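Local coordinates for protein allantoin racemase (Pseudomonas fluorescens, PDB 5LG5) that racemises allantoin and probably also interconverts the D and L forms of other 5-substituted hydantoins, at residues G107-V112 with R135-R140. Numbering follows the deposited sequence.
Sequences GHAYSV and RCASVR
The phenol ring of Tyr110 has the backbone of Cys136 over one face, in a CH-pi contact with Cys136 CA 3.9 Å from the ring centroid. Val112 CG2 of its own strand lies at the ring edge, in plane. The two strands run parallel as the ends of a beta-alpha-beta unit, with helix 120-129 in the crossover. Cys136 CB lies 3.5 Å from Tyr110 CZ, and SG makes an oblique sulfur-aromatic contact. The Tyr110 chi1 of 71° puts CG between the backbone N and the carbonyl carbon, which folds the ring back beside the neighbouring strand. Its hydroxyl is hydrogen-bonded to Leu132 O. The guanidinium of Arg135 meets two carbonyls near its edge. Arg135 NE bonds His108 O at 3.0 Å, from above that carbonyl plane, and NH2 faces Gly107 O at a distance too short to trust in detail. The Arg135 chain bends at chi2 and chi3 to turn back on the carbonyls of Gly107 and His108. Its NH1 also bonds Ala130 O of a second subunit, so the side chain links loop and interface.

Tyr110 N bonds Arg135 O at 2.8 Å, and Tyr110 O accepts Ala137 N. Two residues on, Val112 N bonds Ser138 O at 2.9 Å rather than Ala137 O. Residues 136-138 thus hold one extra residue, a beta bulge at Ala137, whose backbone is helical in shape. Val112 then pairs with Val139, and both valines pack on helix 120-129. On the other face, toward helix 153-171, Ser138 OG bonds Asp171, which also takes a salt bridge from Arg140. There, Ser111 OG donates to Ser138 OG at 2.7 Å.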
loop_
_atom_site.group_PDB
_atom_site.type_symbol
_atom_site.label_atom_id
_atom_site.label_comp_id
_atom_site.label_asym_id
_atom_site.label_seq_id
_atom_site.Cartn_x
_atom_site.Cartn_y
_atom_site.Cartn_z
ATOM N N GLY E 107 8.872 19.635 4.687
ATOM C CA GLY E 107 9.788 18.599 5.132
ATOM C C GLY E 107 9.484 17.238 4.545
ATOM O O GLY E 107 8.436 17.036 3.921
ATOM N N HIS E 108 10.399 16.298 4.742
ATOM C CA HIS E 108 10.241 14.980 4.151
ATOM C C HIS E 108 9.139 14.178 4.846
ATOM O O HIS E 108 8.470 13.356 4.228
ATOM C CB HIS E 108 11.561 14.216 4.191
ATOM C CG HIS E 108 11.543 12.959 3.387
ATOM N ND1 HIS E 108 11.429 11.715 3.967
ATOM C CD2 HIS E 108 11.595 12.754 2.051
ATOM C CE1 HIS E 108 11.431 10.793 3.020
ATOM N NE2 HIS E 108 11.536 11.394 1.851
ATOM N N ALA E 109 8.945 14.449 6.132
ATOM C CA ALA E 109 7.940 13.750 6.923
ATOM C C ALA E 109 7.415 14.675 8.015
ATOM O O ALA E 109 8.159 15.530 8.518
ATOM C CB ALA E 109 8.541 12.460 7.535
ATOM N N TYR E 110 6.133 14.527 8.364
ATOM C CA TYR E 110 5.541 15.330 9.439
ATOM C C TYR E 110 4.993 14.413 10.533
ATOM O O TYR E 110 4.674 13.254 10.279
ATOM C CB TYR E 110 4.436 16.268 8.911
ATOM C CG TYR E 110 3.179 15.531 8.487
ATOM C CD1 TYR E 110 3.017 15.101 7.182
ATOM C CD2 TYR E 110 2.163 15.256 9.396
ATOM C CE1 TYR E 110 1.891 14.416 6.789
ATOM C CE2 TYR E 110 1.019 14.575 9.004
ATOM C CZ TYR E 110 0.901 14.163 7.699
ATOM O OH TYR E 110 -0.216 13.487 7.299
ATOM N N SER E 111 4.892 14.932 11.751
ATOM C CA SER E 111 4.206 14.210 12.820
ATOM C C SER E 111 3.112 15.074 13.404
ATOM O O SER E 111 3.194 16.302 13.401
ATOM C CB SER E 111 5.167 13.745 13.934
ATOM O OG SER E 111 5.923 12.611 13.540
ATOM N N VAL E 112 2.063 14.426 13.872
ATOM C CA VAL E 112 0.981 15.126 14.510
ATOM C C VAL E 112 1.052 14.884 16.004
ATOM O O VAL E 112 1.205 13.750 16.441
ATOM C CB VAL E 112 -0.375 14.634 13.962
ATOM C CG1 VAL E 112 -1.525 15.397 14.617
ATOM C CG2 VAL E 112 -0.408 14.773 12.431
ATOM N N ARG E 135 3.271 10.650 4.170
ATOM C CA ARG E 135 4.412 11.400 4.680
ATOM C C ARG E 135 4.283 11.679 6.179
ATOM O O ARG E 135 5.026 12.477 6.760
ATOM C CB ARG E 135 4.613 12.672 3.865
ATOM C CG ARG E 135 4.630 12.373 2.370
ATOM C CD ARG E 135 5.861 12.902 1.677
ATOM N NE ARG E 135 6.354 14.131 2.297
ATOM C CZ ARG E 135 6.201 15.340 1.764
ATOM N NH1 ARG E 135 5.539 15.485 0.616
ATOM N NH2 ARG E 135 6.688 16.405 2.384
ATOM N N CYS E 136 3.338 11.005 6.811
ATOM C CA CYS E 136 3.201 11.145 8.252
ATOM C C CYS E 136 4.156 10.194 8.984
ATOM O O CYS E 136 4.049 8.970 8.863
ATOM C CB CYS E 136 1.750 10.904 8.686
ATOM S SG CYS E 136 1.490 11.155 10.452
ATOM N N ALA E 137 5.102 10.757 9.731
ATOM C CA ALA E 137 6.034 9.943 10.508
ATOM C C ALA E 137 5.355 9.292 11.726
ATOM O O ALA E 137 5.716 8.185 12.131
ATOM C CB ALA E 137 7.236 10.771 10.942
ATOM N N SER E 138 4.378 9.988 12.303
ATOM C CA SER E 138 3.643 9.483 13.455
ATOM C C SER E 138 2.541 10.441 13.873
ATOM O O SER E 138 2.562 11.634 13.549
ATOM C CB SER E 138 4.587 9.244 14.644
ATOM O OG SER E 138 5.272 10.431 15.005
ATOM N N VAL E 139 1.566 9.898 14.587
ATOM C CA VAL E 139 0.602 10.705 15.301
ATOM C C VAL E 139 0.786 10.384 16.764
ATOM O O VAL E 139 0.663 9.228 17.166
ATOM C CB VAL E 139 -0.832 10.376 14.862
ATOM C CG1 VAL E 139 -1.869 11.203 15.688
ATOM C CG2 VAL E 139 -0.971 10.617 13.375
ATOM N N ARG E 140 1.115 11.394 17.557
ATOM C CA ARG E 140 1.435 11.172 18.961
ATOM C C ARG E 140 0.521 11.948 19.883
ATOM O O ARG E 140 0.148 13.089 19.594
ATOM C CB ARG E 140 2.873 11.584 19.252
ATOM C CG ARG E 140 3.905 10.725 18.589
ATOM C CD ARG E 140 5.274 11.103 19.093
ATOM N NE ARG E 140 6.217 10.030 18.852
ATOM C CZ ARG E 140 6.671 9.228 19.801
ATOM N NH1 ARG E 140 6.286 9.414 21.057
ATOM N NH2 ARG E 140 7.524 8.263 19.492
#